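DHHA1 domain protein (Clostridium perfringens, PDB 3KEW) is a probable alanyl-tRNA synthetase-related protein that binds zinc and, as in related editing domains, may deacylate mischarged tRNA. Local coordinates at residues A[123-134]-A[219-230]. Sequence-based numbering, arbitrary orientation.
Sequences KEISTVDIVGFL and NATRIEYVAGNR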
loop_
_atom_site.group_PDB
_atom_site.type_symbol
_atom_site.label_atom_id
_atom_site.label_comp_id
_atom_site.label_asym_id
_atom_site.label_seq_id
_atom_site.Cartn_x
_atom_site.Cartn_y
_atom_site.Cartn_z
ATOM N N LYS A 123 -3.144 8.560 -8.775
ATOM C CA LYS A 123 -4.471 8.021 -9.054
ATOM C C LYS A 123 -4.587 7.553 -10.476
ATOM O O LYS A 123 -5.243 6.582 -10.767
ATOM C CB LYS A 123 -5.560 9.056 -8.778
ATOM C CG LYS A 123 -6.993 8.501 -8.641
ATOM C CD LYS A 123 -7.048 7.003 -8.351
ATOM C CE LYS A 123 -7.928 6.667 -7.151
ATOM N NZ LYS A 123 -8.696 5.392 -7.349
ATOM N N GLU A 124 -3.928 8.260 -11.365
ATOM C CA GLU A 124 -3.959 7.921 -12.789
ATOM C C GLU A 124 -2.822 6.977 -13.191
ATOM O O GLU A 124 -3.056 5.935 -13.824
ATOM C CB GLU A 124 -3.954 9.184 -13.663
ATOM C CG GLU A 124 -5.258 10.002 -13.630
ATOM C CD GLU A 124 -6.506 9.176 -13.936
ATOM O OE1 GLU A 124 -6.513 8.421 -14.931
ATOM O OE2 GLU A 124 -7.488 9.290 -13.173
ATOM N N ILE A 125 -1.598 7.340 -12.809
ATOM C CA ILE A 125 -0.413 6.560 -13.172
ATOM C C ILE A 125 0.505 6.380 -11.959
ATOM O O ILE A 125 0.366 7.085 -10.969
ATOM C CB ILE A 125 0.333 7.214 -14.393
ATOM C CG1 ILE A 125 1.169 6.181 -15.164
ATOM C CG2 ILE A 125 1.155 8.443 -13.970
ATOM C CD1 ILE A 125 0.371 5.238 -16.037
ATOM N N SER A 126 1.420 5.419 -12.019
ATOM C CA SER A 126 2.408 5.255 -10.966
ATOM C C SER A 126 3.781 5.219 -11.605
ATOM O O SER A 126 3.905 4.792 -12.756
ATOM C CB SER A 126 2.184 3.954 -10.191
ATOM O OG SER A 126 0.859 3.836 -9.714
ATOM N N THR A 127 4.798 5.671 -10.872
ATOM C CA THR A 127 6.181 5.594 -11.335
ATOM C C THR A 127 7.109 4.890 -10.341
ATOM O O THR A 127 6.826 4.791 -9.138
ATOM C CB THR A 127 6.786 6.975 -11.725
ATOM O OG1 THR A 127 6.752 7.863 -10.599
ATOM C CG2 THR A 127 6.023 7.617 -12.872
ATOM N N VAL A 128 8.204 4.379 -10.881
ATOM C CA VAL A 128 9.336 3.861 -10.115
ATOM C C VAL A 128 10.611 4.392 -10.809
ATOM O O VAL A 128 10.679 4.425 -12.047
ATOM C CB VAL A 128 9.282 2.297 -9.977
ATOM C CG1 VAL A 128 9.442 1.552 -11.341
ATOM C CG2 VAL A 128 10.315 1.789 -8.972
ATOM N N ASP A 129 11.586 4.855 -10.023
ATOM C CA ASP A 129 12.856 5.381 -10.547
ATOM C C ASP A 129 13.957 4.359 -10.331
ATOM O O ASP A 129 14.189 3.937 -9.206
ATOM C CB ASP A 129 13.264 6.679 -9.840
ATOM C CG ASP A 129 12.336 7.853 -10.150
ATOM O OD1 ASP A 129 11.363 7.700 -10.913
ATOM O OD2 ASP A 129 12.590 8.948 -9.613
ATOM N N ILE A 130 14.636 3.973 -11.407
ATOM C CA ILE A 130 15.739 3.018 -11.322
ATOM C C ILE A 130 17.034 3.773 -11.605
ATOM O O ILE A 130 17.089 4.572 -12.530
ATOM C CB ILE A 130 15.561 1.853 -12.334
ATOM C CG1 ILE A 130 14.150 1.241 -12.240
ATOM C CG2 ILE A 130 16.628 0.785 -12.144
ATOM C CD1 ILE A 130 13.818 0.538 -10.922
ATOM N N VAL A 131 18.068 3.519 -10.808
ATOM C CA VAL A 131 19.335 4.226 -10.951
ATOM C C VAL A 131 20.058 3.807 -12.239
ATOM O O VAL A 131 20.281 2.618 -12.482
ATOM C CB VAL A 131 20.272 4.013 -9.731
ATOM C CG1 VAL A 131 21.464 4.944 -9.820
ATOM C CG2 VAL A 131 19.536 4.235 -8.418
ATOM N N GLY A 132 20.405 4.800 -13.055
ATOM C CA GLY A 132 21.161 4.577 -14.279
ATOM C C GLY A 132 20.299 4.585 -15.525
ATOM O O GLY A 132 19.065 4.648 -15.449
ATOM N N PHE A 133 20.967 4.541 -16.677
ATOM C CA PHE A 133 20.304 4.400 -17.967
ATOM C C PHE A 133 19.912 2.939 -18.156
ATOM O O PHE A 133 20.672 2.025 -17.814
ATOM C CB PHE A 133 21.228 4.865 -19.107
ATOM C CG PHE A 133 20.746 4.479 -20.494
ATOM C CD1 PHE A 133 19.740 5.213 -21.130
ATOM C CD2 PHE A 133 21.307 3.386 -21.166
ATOM C CE1 PHE A 133 19.291 4.863 -22.411
ATOM C CE2 PHE A 133 20.865 3.025 -22.444
ATOM C CZ PHE A 133 19.854 3.767 -23.067
ATOM N N LEU A 134 18.717 2.728 -18.690
ATOM C CA LEU A 134 18.263 1.396 -19.041
ATOM C C LEU A 134 17.782 1.409 -20.478
ATOM O O LEU A 134 17.030 2.302 -20.885
ATOM C CB LEU A 134 17.119 0.956 -18.127
ATOM C CG LEU A 134 17.325 0.833 -16.621
ATOM C CD1 LEU A 134 15.963 0.690 -15.969
ATOM C CD2 LEU A 134 18.204 -0.354 -16.292
ATOM N N ASN A 219 19.749 11.265 -12.719
ATOM C CA ASN A 219 20.607 10.072 -12.801
ATOM C C ASN A 219 19.831 8.756 -12.872
ATOM O O ASN A 219 20.408 7.670 -12.732
ATOM C CB ASN A 219 21.584 10.033 -11.627
ATOM C CG ASN A 219 22.523 11.225 -11.607
ATOM O OD1 ASN A 219 22.854 11.786 -12.649
ATOM N ND2 ASN A 219 22.962 11.610 -10.416
ATOM N N ALA A 220 18.531 8.859 -13.120
ATOM C CA ALA A 220 17.640 7.709 -13.048
ATOM C C ALA A 220 16.776 7.531 -14.305
ATOM O O ALA A 220 16.650 8.446 -15.119
ATOM C CB ALA A 220 16.747 7.833 -11.787
ATOM N N THR A 221 16.197 6.339 -14.459
ATOM C CA THR A 221 15.143 6.110 -15.447
ATOM C C THR A 221 13.804 6.060 -14.717
ATOM O O THR A 221 13.571 5.164 -13.909
ATOM C CB THR A 221 15.360 4.798 -16.251
ATOM O OG1 THR A 221 16.677 4.788 -16.819
ATOM C CG2 THR A 221 14.336 4.681 -17.370
ATOM N N ARG A 222 12.954 7.050 -14.981
ATOM C CA ARG A 222 11.604 7.091 -14.435
ATOM C C ARG A 222 10.659 6.254 -15.295
ATOM O O ARG A 222 10.390 6.596 -16.448
ATOM C CB ARG A 222 11.115 8.536 -14.353
ATOM C CG ARG A 222 9.683 8.695 -13.844
ATOM C CD ARG A 222 9.515 10.029 -13.158
ATOM N NE ARG A 222 10.318 10.096 -11.938
ATOM C CZ ARG A 222 10.428 11.173 -11.170
ATOM N NH1 ARG A 222 9.787 12.288 -11.487
ATOM N NH2 ARG A 222 11.180 11.136 -10.078
ATOM N N ILE A 223 10.155 5.168 -14.715
ATOM C CA ILE A 223 9.339 4.178 -15.415
ATOM C C ILE A 223 7.861 4.280 -15.013
ATOM O O ILE A 223 7.545 4.128 -13.841
ATOM C CB ILE A 223 9.874 2.754 -15.103
ATOM C CG1 ILE A 223 11.324 2.616 -15.588
ATOM C CG2 ILE A 223 8.988 1.684 -15.720
ATOM C CD1 ILE A 223 11.934 1.278 -15.308
ATOM N N GLU A 224 6.971 4.557 -15.970
ATOM C CA GLU A 224 5.517 4.534 -15.731
ATOM C C GLU A 224 4.938 3.127 -15.860
ATOM O O GLU A 224 5.175 2.446 -16.860
ATOM C CB GLU A 224 4.775 5.459 -16.709
ATOM C CG GLU A 224 4.699 6.898 -16.285
ATOM C CD GLU A 224 4.035 7.794 -17.316
ATOM O OE1 GLU A 224 4.623 8.852 -17.630
ATOM O OE2 GLU A 224 2.939 7.448 -17.817
ATOM N N TYR A 225 4.160 2.693 -14.867
ATOM C CA TYR A 225 3.557 1.355 -14.905
ATOM C C TYR A 225 2.096 1.329 -14.456
ATOM O O TYR A 225 1.617 2.242 -13.775
ATOM C CB TYR A 225 4.386 0.339 -14.084
ATOM C CG TYR A 225 4.240 0.539 -12.592
ATOM C CD1 TYR A 225 5.113 1.384 -11.896
ATOM C CD2 TYR A 225 3.208 -0.091 -11.874
ATOM C CE1 TYR A 225 4.965 1.589 -10.539
ATOM C CE2 TYR A 225 3.053 0.114 -10.511
ATOM C CZ TYR A 225 3.936 0.950 -9.856
ATOM O OH TYR A 225 3.786 1.162 -8.519
ATOM N N VAL A 226 1.411 0.247 -14.825
ATOM C CA VAL A 226 0.057 -0.066 -14.358
ATOM C C VAL A 226 -0.017 -1.533 -13.952
ATOM O O VAL A 226 0.557 -2.396 -14.610
ATOM C CB VAL A 226 -1.036 0.238 -15.430
ATOM C CG1 VAL A 226 -1.389 1.719 -15.446
ATOM C CG2 VAL A 226 -0.585 -0.204 -16.819
ATOM N N ALA A 227 -0.694 -1.806 -12.844
ATOM C CA ALA A 227 -0.946 -3.173 -12.408
ATOM C C ALA A 227 -2.442 -3.389 -12.231
ATOM O O ALA A 227 -3.191 -2.428 -12.036
ATOM C CB ALA A 227 -0.191 -3.483 -11.107
ATOM N N GLY A 228 -2.869 -4.647 -12.318
ATOM C CA GLY A 228 -4.259 -5.027 -12.056
ATOM C C GLY A 228 -5.261 -4.498 -13.057
ATOM O O GLY A 228 -5.060 -4.615 -14.264
ATOM N N ASN A 229 -6.328 -3.893 -12.536
ATOM C CA ASN A 229 -7.450 -3.402 -13.346
ATOM C C ASN A 229 -7.105 -2.175 -14.191
ATOM O O ASN A 229 -7.762 -1.902 -15.194
ATOM C CB ASN A 229 -8.661 -3.103 -12.451
ATOM C CG ASN A 229 -8.745 -4.032 -11.244
ATOM O OD1 ASN A 229 -9.196 -5.174 -11.350
ATOM N ND2 ASN A 229 -8.308 -3.539 -10.087
ATOM N N ARG A 230 -6.076 -1.443 -13.772
ATOM C CA ARG A 230 -5.525 -0.326 -14.538
ATOM C C ARG A 230 -4.848 -0.780 -15.839
ATOM O O ARG A 230 -4.814 -0.040 -16.820
ATOM C CB ARG A 230 -4.497 0.434 -13.697
ATOM C CG ARG A 230 -5.060 1.291 -12.576
ATOM C CD ARG A 230 -3.998 2.270 -12.122
ATOM N NE ARG A 230 -4.335 2.911 -10.856
ATOM C CZ ARG A 230 -3.682 3.949 -10.338
ATOM N NH1 ARG A 230 -2.647 4.477 -10.983
ATOM N NH2 ARG A 230 -4.068 4.465 -9.173
HETATM O O HOH W 1 -0.488 2.635 -11.643
#
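Asp129 and Arg222, a non-hydrogen-bonded pair of antiparallel strands 126-131 and 220-227, run alongside each other and form a side-on salt bridge. Arg222 NE reaches Asp129 OD1 at 2.8 Å and Arg222 NH2 reaches Asp129 OD2 at 2.6 Å; the carboxylate and guanidinium planes lie 19° apart, nearly coplanar. A bend at chi3 (-66°) of Arg222 turns its head back onto the acid, and the two-pronged grip fixes both groups in rotation. On the same face Thr127 CG2 packs against Glu224 CG at 3.7 Å.

The other face looks toward helix 88-112. There Ser126 CB lies over one face of the Tyr225 ring, offset toward the rim near Tyr225 CZ, in a CH-pi contact 3.9 Å from the centroid, while Tyr225 OH bonds to Gln97 O. Ser126 OG donates to a water that in turn donates to Tyr225 O. Ile223 CD1 touches both Ile130 CG1 and Leu134 CD1. Just beyond strand 126-131, Thr221 OG1 donates to Gly132 O at 2.8 Å. Past the other strand, Arg230 stretches out to lay one guanidinium face over Lys123 O, its NE paired with Asp93.

These are the two central strands of a four-stranded antiparallel sheet packed on a helix, consistent with the zinc-binding editing domain of alanyl-tRNA synthetases.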